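Long-range contacts in hypothetical protein (PDB 2O62), which is of unknown function but belongs to the DUF3598 family and combines two antiparallel beta-sheet domains assigned to the calycin clan: residues A[7-12]-A[71-76]; A[13-18]-A[36-41]; A[48-53]-A[62-67]; A[78-83]-A[94-99]. All blocks are in the same frame, centred on the assembly; numbering follows the deposited sequence.

Overall arrangement
All four contacts lie in the N-terminal antiparallel sheet domain. Along the chain, contacts 2 and 3 are nested inside the loop closed by contact 1, and contact 4 follows. Contacts 2 and 3 have centres about 10 Å apart and are joined where strand 29-42 of contact 2 runs beside strand 47-54 of contact 3. Contacts 1 and 4 are also about 10 Å apart between centres, joined through strands 71-73 and 79-81. Helix 5-10 of contact 1 reaches contact 3 by packing on Val-48 and Val-67. Contacts 2 and 4 lie about 16 Å apart between centres and do not touch. No active site is known. A glycerol, probably from the crystallisation liquor, sits about 3 Å from the Glu-17 side chain in contact 2.

Contact 1 of 4, residues A[7-12]-A[71-76]; sequences ECFLQN and LLFFEN
Cys-8 and Phe-9 pack on Phe-73 in a buried, mainly apolar contact that seats the N-terminal helix 5-10 against the edge strand 71-73. No hydrogen bond joins the two segments. The CB of Phe-9 lies over one face of the Phe-73 ring, offset toward its rim, in a CH-pi contact 3.9 Å from the ring centroid. The two side chains run side by side and point the same way. Their ring planes meet obliquely at 43°, with Phe-9 CD1 3.6 Å from Phe-73 CZ. Phe-9 CG is anti to the backbone N (chi1 170°), which lays the ring alongside Phe-73. Cys-8 CB comes within 3.4 Å of Phe-73 CB, and Cys-8 SG lies against Glu-75 CA. A short N-terminal helix packed against the sheet is consistent with the calycin fold. Here the helix also meets Val-48 of strand 47-54 and Val-67 of the loop after strand 60-64. Asn-12 ND2 donates to Phe-9 O at 3.2 Å, with the oxygen in the plane of the Asn-12 amide and the donor tilted from the carbonyl plane. The same nitrogen also bonds Gly-77 O and approaches Phe-73 CE2 to 3.8 Å. Asn-12 OD1 is taken by Arg-104 NH1. At the margin, Gln-11 CG rests 3.4 Å from Glu-75 O, while the carboxylate of Glu-75 turns to the backbone N of Lys-3.

Contact 2 of 4, residues A[13-18]-A[36-41]; sequences LGVWEG and RLCLEG
Gly-14 to Glu-17 pair with Arg-36 to Leu-39 as antiparallel strands, their short axes 4.6 Å apart at closest approach and 167° between their directions. Gly-14 with Leu-39 and Trp-16 with Leu-37 are hydrogen-bonded pairs. Val-15 with Cys-38 and Glu-17 with Arg-36 are non-hydrogen-bonded pairs. The bond from Trp-16 N to Leu-37 O is 2.8 Å long and almost straight. The phi/psi of Gly-14 would jam a side chain against the preceding carbonyl oxygen.

Trp-16, Leu-37 and Leu-39 project from one face of the sheet. Leu-13 CD2 reaches Leu-39 CB at 4.1 Å from just before the strand. The indole of Trp-16 is fixed at its polar end by NE1, which bonds Asn-12 O, and its ring makes a cation-pi contact with Arg-104. Val-15, Glu-17, Arg-36 and Cys-38 occupy the other face. Val-15 CG2 meets Cys-38 SG at 4.1 Å in the conformer described.

Arg-36 and Glu-17 each have two modelled conformers. In the pair described, Arg-36 CG is anti to the backbone N (chi1 -166°) and the chain runs extended to NE, which carries it alongside Glu-17. Its NH1 forms a salt bridge to Glu-17 OE2 at 2.7 Å, though the hydrogen bond within it is bent and weak. The carboxylate and guanidinium planes are 81° apart. Val-15 CG1 then lies over one face of the guanidinium, 3.5 Å from NE of Arg-36. Glu-17 OE1 binds a glycerol.

The pair belongs to the hairpin of strands 14-23 and 29-42. Strand 117-127 flanks it beyond 14-23, through backbone bonds such as Glu-17 with His-126. Strand 47-54 flanks it beyond 29-42.

Contact 3 of 4, residues A[48-53]-A[62-67]; sequences VRLTLS and REFRSV
Val-48, Arg-49 and Leu-50 pair with Phe-64, Glu-63 and Arg-62 in the antiparallel ladder of a beta hairpin, strands 47-54 and 60-64, at the edge of the sheet. Val-48 with Phe-64 and Leu-50 with Arg-62 are the hydrogen-bonded pairs, and the straight bond from Leu-50 N to Arg-62 O measures 2.7 Å. Between them, Arg-49 and Glu-63 form a non-hydrogen-bonded pair.

The charged contact is a side-on grip. Arg-49 NE and NH2 both donate to Glu-63 OE2, at 3.1 Å and 3.0 Å. OE2 lies in the guanidinium plane, but both donors reach it from the same face, above the carboxylate plane. A bend at chi3 (-70°) turns the guanidinium across to the glutamate. A leucine in place of the arginine would probably leave the Glu-63 carboxylate without this charged mate and freer to turn.

The apolar contacts lie on the opposite face. Leu-50 CB meets the edge of the Phe-64 ring, 3.7 Å from CE2. Phe-64 CE1 in turn lies over one face of the Arg-62 guanidinium.

Strand 60-64 is the outermost strand of the sheet within this chain. Strand 47-54 sits between it and strand 29-42, with Val-48 packed on helix 5-10.

Contact 4 of 4, residues A[78-83]-A[94-99]; sequences SFSEGL and GELAFV
Phe-79 and Ala-97 meet at the heart of this buried strand pair. The methyl CB of Ala-97 sits over the centre of the Phe-79 ring, 3.4 Å from its centroid and 11° off the ring normal. Phe-79 CG lies between its backbone N and carbonyl carbon (chi1 67°), a crowded position that folds the ring back over its partner strand. A serine here would probably leave the Ala-97 methyl without its ring cover and open a gap beside Glu-95.

Around this pair the backbone binds in antiparallel register. Ala-97 N donates to Phe-79 O at 2.8 Å, and Glu-95 N donates to Glu-81 O. Side chains reinforce the ladder. Ser-80 OG donates to Glu-95 O at 2.7 Å, and the backbone N of Glu-81 reaches the same oxygen from the opposite face of its plane. At the other end, Ser-78 OG accepts from Val-99 N at 2.9 Å. A water also bridges Ser-78 OG and Val-99 O.

The carboxylates of Glu-81 and Glu-95 come close, OE1 to OE1 at 3.8 Å. A water donating to both probably eases their repulsion. Glu-95 OE2 is held by a salt bridge to Arg-106.

Further out, Ser-80 OG also bonds Arg-251 NH1. Phe-98 packs on Ala-237 and Trp-239, so strands of the C-terminal barrel lie against the face that carries Ser-80, Leu-96 and Phe-98. On the other face, the Phe-79 ring meets Phe-73 as well. Strands 79-81 and 93-100 form a beta hairpin, part of the up-and-down antiparallel sheet consistent with the calycin fold.

Contact 1 of 4, residues A[7-12]-A[71-76]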
loop_
_atom_site.group_PDB
_atom_site.type_symbol
_atom_site.label_atom_id
_atom_site.label_comp_id
_atom_site.label_asym_id
_atom_site.label_seq_id
_atom_site.Cartn_x
_atom_site.Cartn_y
_atom_site.Cartn_z
ATOM N N GLU A 7 20.518 -0.679 -1.775
ATOM C CA GLU A 7 20.453 -0.995 -3.190
ATOM C C GLU A 7 19.020 -1.071 -3.694
ATOM O O GLU A 7 18.742 -0.634 -4.808
ATOM C CB GLU A 7 21.210 -2.280 -3.470
ATOM C CG GLU A 7 22.695 -2.060 -3.324
ATOM C CD GLU A 7 23.494 -3.337 -3.038
ATOM O OE1 GLU A 7 22.894 -4.412 -2.762
ATOM O OE2 GLU A 7 24.748 -3.247 -3.077
ATOM N N CYS A 8 18.120 -1.629 -2.883
ATOM C CA CYS A 8 16.695 -1.620 -3.219
ATOM C C CYS A 8 16.153 -0.211 -3.343
ATOM O O CYS A 8 15.412 0.117 -4.274
ATOM C CB CYS A 8 15.882 -2.363 -2.174
ATOM S SG CYS A 8 16.219 -4.100 -1.986
ATOM N N PHE A 9 16.506 0.632 -2.384
ATOM C CA PHE A 9 16.115 2.027 -2.398
ATOM C C PHE A 9 16.562 2.680 -3.702
ATOM O O PHE A 9 15.771 3.371 -4.312
ATOM C CB PHE A 9 16.681 2.716 -1.160
ATOM C CG PHE A 9 16.565 4.223 -1.145
ATOM C CD1 PHE A 9 15.410 4.867 -1.515
ATOM C CD2 PHE A 9 17.631 4.972 -0.673
ATOM C CE1 PHE A 9 15.292 6.245 -1.445
ATOM C CE2 PHE A 9 17.546 6.357 -0.602
ATOM C CZ PHE A 9 16.367 6.997 -0.988
ATOM N N LEU A 10 17.797 2.430 -4.133
ATOM C CA LEU A 10 18.288 3.004 -5.378
ATOM C C LEU A 10 17.506 2.647 -6.635
ATOM O O LEU A 10 17.633 3.334 -7.654
ATOM C CB LEU A 10 19.752 2.626 -5.567
ATOM C CG LEU A 10 20.711 3.130 -4.497
ATOM C CD1 LEU A 10 22.133 2.664 -4.825
ATOM C CD2 LEU A 10 20.702 4.644 -4.359
ATOM N N GLN A 11 16.702 1.589 -6.592
ATOM C CA GLN A 11 15.781 1.290 -7.685
ATOM C C GLN A 11 14.796 2.415 -7.969
ATOM O O GLN A 11 14.171 2.434 -9.045
ATOM C CB GLN A 11 15.004 -0.014 -7.430
ATOM C CG GLN A 11 15.880 -1.271 -7.422
ATOM C CD GLN A 11 16.628 -1.415 -8.739
ATOM O OE1 GLN A 11 17.830 -1.241 -8.801
ATOM N NE2 GLN A 11 15.898 -1.635 -9.803
ATOM N N ASN A 12 14.582 3.297 -6.998
ATOM C CA ASN A 12 13.688 4.435 -7.147
ATOM C C ASN A 12 14.359 5.679 -7.801
ATOM O O ASN A 12 13.710 6.723 -7.973
ATOM C CB ASN A 12 13.133 4.853 -5.777
ATOM C CG ASN A 12 12.141 3.851 -5.214
ATOM O OD1 ASN A 12 11.014 3.919 -5.561
ATOM N ND2 ASN A 12 12.585 2.905 -4.373
ATOM N N LEU A 71 11.273 2.199 7.496
ATOM C CA LEU A 71 11.262 1.882 6.065
ATOM C C LEU A 71 11.791 0.509 5.772
ATOM O O LEU A 71 12.850 0.128 6.273
ATOM C CB LEU A 71 12.202 2.829 5.310
ATOM C CG LEU A 71 11.815 4.057 4.500
ATOM C CD1 LEU A 71 13.138 4.641 3.992
ATOM C CD2 LEU A 71 10.922 3.704 3.332
ATOM N N LEU A 72 11.063 -0.229 4.940
ATOM C CA LEU A 72 11.577 -1.473 4.368
ATOM C C LEU A 72 11.289 -1.521 2.878
ATOM O O LEU A 72 10.208 -1.113 2.439
ATOM C CB LEU A 72 10.979 -2.733 5.052
ATOM C CG LEU A 72 11.663 -3.306 6.273
ATOM C CD1 LEU A 72 10.883 -4.497 6.766
ATOM C CD2 LEU A 72 13.073 -3.723 5.997
ATOM N N PHE A 73 12.266 -2.050 2.109
ATOM C CA PHE A 73 12.178 -2.149 0.632
ATOM C C PHE A 73 12.243 -3.566 0.111
ATOM O O PHE A 73 12.959 -4.431 0.646
ATOM C CB PHE A 73 13.370 -1.423 -0.046
ATOM C CG PHE A 73 13.385 0.047 0.152
ATOM C CD1 PHE A 73 13.932 0.585 1.293
ATOM C CD2 PHE A 73 12.845 0.892 -0.800
ATOM C CE1 PHE A 73 13.897 1.973 1.489
ATOM C CE2 PHE A 73 12.816 2.276 -0.618
ATOM C CZ PHE A 73 13.366 2.802 0.527
ATOM N N PHE A 74 11.512 -3.771 -0.984
ATOM C CA PHE A 74 11.652 -4.937 -1.841
ATOM C C PHE A 74 12.615 -4.688 -2.981
ATOM O O PHE A 74 13.038 -3.539 -3.245
ATOM C CB PHE A 74 10.275 -5.357 -2.363
ATOM C CG PHE A 74 9.329 -5.745 -1.262
ATOM C CD1 PHE A 74 9.345 -7.025 -0.718
ATOM C CD2 PHE A 74 8.462 -4.822 -0.735
ATOM C CE1 PHE A 74 8.460 -7.358 0.323
ATOM C CE2 PHE A 74 7.571 -5.163 0.288
ATOM C CZ PHE A 74 7.613 -6.407 0.834
ATOM N N GLU A 75 13.038 -5.771 -3.634
ATOM C CA GLU A 75 14.147 -5.662 -4.594
ATOM C C GLU A 75 13.825 -4.849 -5.797
ATOM O O GLU A 75 14.718 -4.315 -6.415
ATOM C CB GLU A 75 14.648 -7.038 -5.037
ATOM C CG GLU A 75 15.315 -7.756 -3.928
ATOM C CD GLU A 75 16.462 -8.622 -4.374
ATOM O OE1 GLU A 75 16.666 -8.759 -5.610
ATOM O OE2 GLU A 75 17.165 -9.148 -3.474
ATOM N N ASN A 76 12.561 -4.718 -6.130
ATOM C CA ASN A 76 12.159 -3.853 -7.244
ATOM C C ASN A 76 12.017 -2.385 -6.868
ATOM O O ASN A 76 11.658 -1.559 -7.684
ATOM C CB ASN A 76 10.888 -4.402 -7.904
ATOM C CG ASN A 76 9.637 -4.083 -7.135
ATOM O OD1 ASN A 76 9.677 -3.776 -5.963
ATOM N ND2 ASN A 76 8.504 -4.187 -7.804
#

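Contact 2 of 4, residues A[13-18]-A[36-41]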
loop_
_atom_site.group_PDB
_atom_site.type_symbol
_atom_site.label_atom_id
_atom_site.label_comp_id
_atom_site.label_asym_id
_atom_site.label_seq_id
_atom_site.Cartn_x
_atom_site.Cartn_y
_atom_site.Cartn_z
ATOM N N LEU A 13 15.658 5.637 -8.105
ATOM C CA LEU A 13 16.265 6.844 -8.634
ATOM C C LEU A 13 15.547 7.245 -9.950
ATOM O O LEU A 13 15.221 6.385 -10.782
ATOM C CB LEU A 13 17.731 6.669 -8.899
ATOM C CG LEU A 13 18.570 6.416 -7.687
ATOM C CD1 LEU A 13 20.018 6.360 -8.109
ATOM C CD2 LEU A 13 18.362 7.525 -6.672
ATOM N N GLY A 14 15.359 8.546 -10.136
ATOM C CA GLY A 14 14.733 9.077 -11.350
ATOM C C GLY A 14 13.918 10.314 -11.033
ATOM O O GLY A 14 13.997 10.864 -9.932
ATOM N N VAL A 15 13.118 10.747 -12.000
ATOM C CA VAL A 15 12.295 11.930 -11.836
ATOM C C VAL A 15 10.843 11.462 -11.937
ATOM O O VAL A 15 10.433 10.982 -12.975
ATOM C CB VAL A 15 12.593 12.990 -12.891
ATOM C CG1 VAL A 15 11.712 14.194 -12.711
ATOM C CG2 VAL A 15 14.050 13.396 -12.838
ATOM N N TRP A 16 10.130 11.539 -10.822
ATOM C CA TRP A 16 8.786 11.027 -10.708
ATOM C C TRP A 16 7.858 12.230 -10.721
ATOM O O TRP A 16 7.869 13.064 -9.805
ATOM C CB TRP A 16 8.616 10.206 -9.430
ATOM C CG TRP A 16 9.451 9.000 -9.389
ATOM C CD1 TRP A 16 10.625 8.832 -8.697
ATOM C CD2 TRP A 16 9.233 7.798 -10.101
ATOM N NE1 TRP A 16 11.115 7.563 -8.899
ATOM C CE2 TRP A 16 10.295 6.905 -9.766
ATOM C CE3 TRP A 16 8.213 7.352 -10.951
ATOM C CZ2 TRP A 16 10.379 5.616 -10.276
ATOM C CZ3 TRP A 16 8.299 6.068 -11.467
ATOM C CH2 TRP A 16 9.369 5.205 -11.119
ATOM N N GLU A 17 7.012 12.284 -11.752
ATOM C CA GLU A 17 6.055 13.355 -11.920
ATOM C C GLU A 17 4.642 12.848 -11.682
ATOM O O GLU A 17 4.337 11.704 -11.947
ATOM C CB GLU A 17 6.150 13.901 -13.329
ATOM C CG GLU A 17 7.506 14.490 -13.652
ATOM C CD GLU A 17 7.422 15.447 -14.796
ATOM O OE1 GLU A 17 7.316 14.948 -15.938
ATOM O OE2 GLU A 17 7.443 16.686 -14.552
ATOM N N GLY A 18 3.782 13.697 -11.158
ATOM C CA GLY A 18 2.406 13.318 -11.001
ATOM C C GLY A 18 1.675 14.237 -10.073
ATOM O O GLY A 18 1.665 15.439 -10.276
ATOM N N ARG A 36 6.639 17.019 -8.740
ATOM C CA ARG A 36 7.838 16.504 -9.393
ATOM C C ARG A 36 8.798 16.154 -8.259
ATOM O O ARG A 36 9.112 17.011 -7.420
ATOM C CB ARG A 36 8.472 17.552 -10.318
ATOM C CG ARG A 36 9.520 17.008 -11.277
ATOM C CD ARG A 36 9.885 18.016 -12.399
ATOM N NE ARG A 36 11.084 17.616 -13.150
ATOM C CZ ARG A 36 11.129 17.229 -14.429
ATOM N NH1 ARG A 36 10.030 17.172 -15.189
ATOM N NH2 ARG A 36 12.301 16.901 -14.957
ATOM N N LEU A 37 9.226 14.890 -8.226
ATOM C CA LEU A 37 10.075 14.355 -7.164
ATOM C C LEU A 37 11.287 13.795 -7.849
ATOM O O LEU A 37 11.220 12.815 -8.577
ATOM C CB LEU A 37 9.356 13.275 -6.365
ATOM C CG LEU A 37 9.986 12.790 -5.047
ATOM C CD1 LEU A 37 8.907 12.114 -4.241
ATOM C CD2 LEU A 37 11.055 11.852 -5.230
ATOM N N CYS A 38 12.394 14.450 -7.610
ATOM C CA CYS A 38 13.661 13.981 -8.161
ATOM C C CYS A 38 14.458 13.283 -7.075
ATOM O O CYS A 38 14.698 13.809 -6.012
ATOM C CB CYS A 38 14.500 15.095 -8.784
ATOM S SG CYS A 38 16.106 14.520 -9.437
ATOM N N LEU A 39 14.823 12.044 -7.364
ATOM C CA LEU A 39 15.717 11.270 -6.508
ATOM C C LEU A 39 16.960 11.033 -7.330
ATOM O O LEU A 39 16.948 10.343 -8.358
ATOM C CB LEU A 39 15.141 9.920 -6.090
ATOM C CG LEU A 39 14.010 9.867 -5.075
ATOM C CD1 LEU A 39 13.472 8.430 -4.957
ATOM C CD2 LEU A 39 14.523 10.348 -3.698
ATOM N N GLU A 40 18.052 11.597 -6.869
ATOM C CA GLU A 40 19.297 11.462 -7.570
ATOM C C GLU A 40 20.382 10.947 -6.634
ATOM O O GLU A 40 20.435 11.317 -5.472
ATOM C CB GLU A 40 19.695 12.800 -8.153
ATOM C CG GLU A 40 20.068 13.871 -7.159
ATOM C CD GLU A 40 20.121 15.266 -7.798
ATOM O OE1 GLU A 40 20.769 15.392 -8.871
ATOM O OE2 GLU A 40 19.511 16.219 -7.220
ATOM N N GLY A 41 21.260 10.095 -7.158
ATOM C CA GLY A 41 22.368 9.583 -6.384
ATOM C C GLY A 41 23.573 10.464 -6.564
ATOM O O GLY A 41 23.821 10.978 -7.672
#

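Contact 3 of 4, residues A[48-53]-A[62-67]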
loop_
_atom_site.group_PDB
_atom_site.type_symbol
_atom_site.label_atom_id
_atom_site.label_comp_id
_atom_site.label_asym_id
_atom_site.label_seq_id
_atom_site.Cartn_x
_atom_site.Cartn_y
_atom_site.Cartn_z
ATOM N N VAL A 48 21.705 9.937 -1.402
ATOM C CA VAL A 48 20.597 10.240 -2.309
ATOM C C VAL A 48 19.978 11.602 -1.963
ATOM O O VAL A 48 19.603 11.839 -0.802
ATOM C CB VAL A 48 19.500 9.171 -2.278
ATOM C CG1 VAL A 48 18.322 9.638 -3.074
ATOM C CG2 VAL A 48 19.994 7.849 -2.885
ATOM N N ARG A 49 19.911 12.505 -2.946
ATOM C CA ARG A 49 19.259 13.784 -2.756
ATOM C C ARG A 49 17.841 13.737 -3.298
ATOM O O ARG A 49 17.596 13.336 -4.441
ATOM C CB ARG A 49 19.997 14.901 -3.447
ATOM C CG ARG A 49 19.249 16.230 -3.361
ATOM C CD ARG A 49 20.002 17.307 -4.071
ATOM N NE ARG A 49 21.191 17.596 -3.310
ATOM C CZ ARG A 49 22.337 18.045 -3.817
ATOM N NH1 ARG A 49 22.471 18.253 -5.122
ATOM N NH2 ARG A 49 23.367 18.264 -2.999
ATOM N N LEU A 50 16.903 14.143 -2.454
ATOM C CA LEU A 50 15.504 14.190 -2.824
ATOM C C LEU A 50 15.071 15.634 -3.000
ATOM O O LEU A 50 15.316 16.449 -2.120
ATOM C CB LEU A 50 14.681 13.528 -1.733
ATOM C CG LEU A 50 13.153 13.520 -1.892
ATOM C CD1 LEU A 50 12.588 12.276 -1.296
ATOM C CD2 LEU A 50 12.473 14.755 -1.270
ATOM N N THR A 51 14.474 15.967 -4.154
ATOM C CA THR A 51 13.980 17.330 -4.403
ATOM C C THR A 51 12.521 17.144 -4.782
ATOM O O THR A 51 12.249 16.635 -5.858
ATOM C CB THR A 51 14.742 18.062 -5.526
ATOM O OG1 THR A 51 16.147 18.107 -5.237
ATOM C CG2 THR A 51 14.262 19.501 -5.649
ATOM N N LEU A 52 11.620 17.497 -3.862
ATOM C CA LEU A 52 10.180 17.464 -4.080
ATOM C C LEU A 52 9.635 18.874 -4.335
ATOM O O LEU A 52 9.673 19.760 -3.460
ATOM C CB LEU A 52 9.457 16.817 -2.909
ATOM C CG LEU A 52 7.921 16.820 -2.950
ATOM C CD1 LEU A 52 7.403 16.081 -4.143
ATOM C CD2 LEU A 52 7.369 16.221 -1.695
ATOM N N SER A 53 9.172 19.086 -5.567
ATOM C CA SER A 53 8.477 20.320 -5.946
ATOM C C SER A 53 6.986 20.002 -6.061
ATOM O O SER A 53 6.606 19.030 -6.705
ATOM C CB SER A 53 8.992 20.844 -7.282
ATOM O OG SER A 53 10.377 21.041 -7.235
ATOM N N ARG A 62 15.889 16.972 0.680
ATOM C CA ARG A 62 16.363 16.075 1.759
ATOM C C ARG A 62 17.516 15.264 1.205
ATOM O O ARG A 62 17.564 14.988 0.005
ATOM C CB ARG A 62 15.284 15.089 2.209
ATOM C CG ARG A 62 14.030 15.703 2.817
ATOM C CD ARG A 62 12.900 14.662 2.896
ATOM N NE ARG A 62 13.180 13.627 3.895
ATOM C CZ ARG A 62 12.425 12.546 4.133
ATOM N NH1 ARG A 62 11.302 12.309 3.438
ATOM N NH2 ARG A 62 12.809 11.681 5.075
ATOM N N GLU A 63 18.433 14.871 2.076
ATOM C CA GLU A 63 19.495 13.972 1.656
ATOM C C GLU A 63 19.611 12.825 2.617
ATOM O O GLU A 63 19.624 13.043 3.828
ATOM C CB GLU A 63 20.824 14.714 1.572
ATOM C CG GLU A 63 20.863 15.683 0.399
ATOM C CD GLU A 63 22.228 16.256 0.166
ATOM O OE1 GLU A 63 23.210 15.563 0.521
ATOM O OE2 GLU A 63 22.313 17.380 -0.387
ATOM N N PHE A 64 19.731 11.617 2.065
ATOM C CA PHE A 64 19.812 10.369 2.827
ATOM C C PHE A 64 21.153 9.722 2.602
ATOM O O PHE A 64 21.634 9.716 1.474
ATOM C CB PHE A 64 18.762 9.387 2.321
ATOM C CG PHE A 64 17.426 9.988 2.149
ATOM C CD1 PHE A 64 16.547 10.067 3.217
ATOM C CD2 PHE A 64 17.040 10.504 0.934
ATOM C CE1 PHE A 64 15.276 10.632 3.053
ATOM C CE2 PHE A 64 15.790 11.068 0.774
ATOM C CZ PHE A 64 14.918 11.145 1.838
ATOM N N ARG A 65 21.752 9.201 3.670
ATOM C CA ARG A 65 22.946 8.386 3.586
ATOM C C ARG A 65 22.677 6.936 4.020
ATOM O O ARG A 65 23.578 6.092 3.988
ATOM C CB ARG A 65 24.052 9.009 4.432
ATOM C CG ARG A 65 24.609 10.276 3.810
ATOM N N SER A 66 21.445 6.646 4.439
ATOM C CA SER A 66 21.067 5.302 4.869
ATOM C C SER A 66 19.570 5.201 4.836
ATOM O O SER A 66 18.886 6.199 4.750
ATOM C CB SER A 66 21.558 5.021 6.293
ATOM O OG SER A 66 20.877 5.867 7.218
ATOM N N VAL A 67 19.065 3.978 4.846
ATOM C CA VAL A 67 17.666 3.725 5.078
ATOM C C VAL A 67 17.584 2.828 6.310
ATOM O O VAL A 67 18.498 2.015 6.640
ATOM C CB VAL A 67 16.956 3.108 3.863
ATOM C CG1 VAL A 67 16.821 4.166 2.781
ATOM C CG2 VAL A 67 17.701 1.916 3.295
#

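Contact 4 of 4, residues A[78-83]-A[94-99]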
loop_
_atom_site.group_PDB
_atom_site.type_symbol
_atom_site.label_atom_id
_atom_site.label_comp_id
_atom_site.label_asym_id
_atom_site.label_seq_id
_atom_site.Cartn_x
_atom_site.Cartn_y
_atom_site.Cartn_z
ATOM N N SER A 78 9.953 -1.262 -4.495
ATOM C CA SER A 78 8.731 -1.043 -3.742
ATOM C C SER A 78 9.035 -0.987 -2.254
ATOM O O SER A 78 10.006 -1.565 -1.789
ATOM C CB SER A 78 7.695 -2.156 -4.006
ATOM O OG SER A 78 7.313 -2.140 -5.382
ATOM N N PHE A 79 8.239 -0.246 -1.504
ATOM C CA PHE A 79 8.540 -0.060 -0.083
ATOM C C PHE A 79 7.349 0.306 0.739
ATOM O O PHE A 79 6.255 0.602 0.237
ATOM C CB PHE A 79 9.622 1.027 0.086
ATOM C CG PHE A 79 9.185 2.452 -0.309
ATOM C CD1 PHE A 79 9.360 2.912 -1.620
ATOM C CD2 PHE A 79 8.644 3.351 0.647
ATOM C CE1 PHE A 79 9.017 4.223 -1.963
ATOM C CE2 PHE A 79 8.280 4.645 0.293
ATOM C CZ PHE A 79 8.455 5.073 -1.015
ATOM N N SER A 80 7.565 0.339 2.037
ATOM C CA SER A 80 6.601 0.884 2.947
ATOM C C SER A 80 7.302 1.719 3.977
ATOM O O SER A 80 8.366 1.322 4.456
ATOM C CB SER A 80 5.845 -0.214 3.685
ATOM O OG SER A 80 4.959 0.330 4.648
ATOM N N GLU A 81 6.635 2.795 4.381
ATOM C CA GLU A 81 7.119 3.706 5.400
ATOM C C GLU A 81 6.043 3.896 6.469
ATOM O O GLU A 81 4.874 3.871 6.182
ATOM C CB GLU A 81 7.469 5.070 4.808
ATOM C CG GLU A 81 8.369 5.866 5.777
ATOM C CD GLU A 81 8.924 7.194 5.228
ATOM O OE1 GLU A 81 8.484 7.671 4.157
ATOM O OE2 GLU A 81 9.832 7.736 5.905
ATOM N N GLY A 82 6.458 4.037 7.721
ATOM C CA GLY A 82 5.522 4.311 8.810
ATOM C C GLY A 82 6.168 4.243 10.148
ATOM O O GLY A 82 7.400 4.232 10.269
ATOM N N LEU A 83 5.347 4.222 11.181
ATOM C CA LEU A 83 5.925 4.169 12.513
ATOM C C LEU A 83 6.351 2.762 12.886
ATOM O O LEU A 83 5.735 1.760 12.446
ATOM C CB LEU A 83 4.950 4.731 13.538
ATOM C CG LEU A 83 4.536 6.204 13.319
ATOM C CD1 LEU A 83 3.493 6.560 14.359
ATOM C CD2 LEU A 83 5.726 7.166 13.361
ATOM N N GLY A 94 0.454 4.965 7.709
ATOM C CA GLY A 94 1.714 4.640 7.067
ATOM C C GLY A 94 1.486 4.583 5.559
ATOM O O GLY A 94 0.379 4.804 5.074
ATOM N N GLU A 95 2.544 4.260 4.824
ATOM C CA GLU A 95 2.544 4.331 3.366
ATOM C C GLU A 95 2.891 2.974 2.766
ATOM O O GLU A 95 3.847 2.327 3.209
ATOM C CB GLU A 95 3.591 5.336 2.925
ATOM C CG GLU A 95 3.776 5.450 1.417
ATOM C CD GLU A 95 4.883 6.409 1.022
ATOM O OE1 GLU A 95 5.566 6.950 1.913
ATOM O OE2 GLU A 95 5.096 6.615 -0.177
ATOM N N LEU A 96 2.142 2.574 1.749
ATOM C CA LEU A 96 2.493 1.447 0.907
ATOM C C LEU A 96 2.802 1.987 -0.485
ATOM O O LEU A 96 1.971 2.614 -1.108
ATOM C CB LEU A 96 1.314 0.465 0.868
ATOM C CG LEU A 96 0.916 0.049 2.315
ATOM C CD1 LEU A 96 -0.467 -0.376 2.393
ATOM C CD2 LEU A 96 1.769 -0.961 2.878
ATOM N N ALA A 97 3.982 1.695 -0.980
ATOM C CA ALA A 97 4.488 2.290 -2.218
ATOM C C ALA A 97 4.888 1.196 -3.205
ATOM O O ALA A 97 5.856 0.486 -2.978
ATOM C CB ALA A 97 5.710 3.187 -1.886
ATOM N N PHE A 98 4.116 1.058 -4.283
ATOM C CA PHE A 98 4.378 0.121 -5.368
ATOM C C PHE A 98 5.168 0.763 -6.513
ATOM O O PHE A 98 4.851 1.863 -6.952
ATOM C CB PHE A 98 3.065 -0.453 -5.952
ATOM C CG PHE A 98 2.122 -1.031 -4.940
ATOM C CD1 PHE A 98 1.155 -0.230 -4.319
ATOM C CD2 PHE A 98 2.151 -2.392 -4.656
ATOM C CE1 PHE A 98 0.257 -0.761 -3.428
ATOM C CE2 PHE A 98 1.260 -2.923 -3.731
ATOM C CZ PHE A 98 0.342 -2.119 -3.124
ATOM N N VAL A 99 6.178 0.049 -7.000
ATOM C CA VAL A 99 6.933 0.413 -8.167
ATOM C C VAL A 99 6.655 -0.637 -9.260
ATOM O O VAL A 99 6.657 -1.844 -9.009
ATOM C CB VAL A 99 8.394 0.482 -7.843
ATOM C CG1 VAL A 99 9.209 0.832 -9.092
ATOM C CG2 VAL A 99 8.616 1.485 -6.712
HETATM O O HOH W 1 5.855 -3.727 -6.938
HETATM O O HOH W 2 7.852 8.053 1.712
#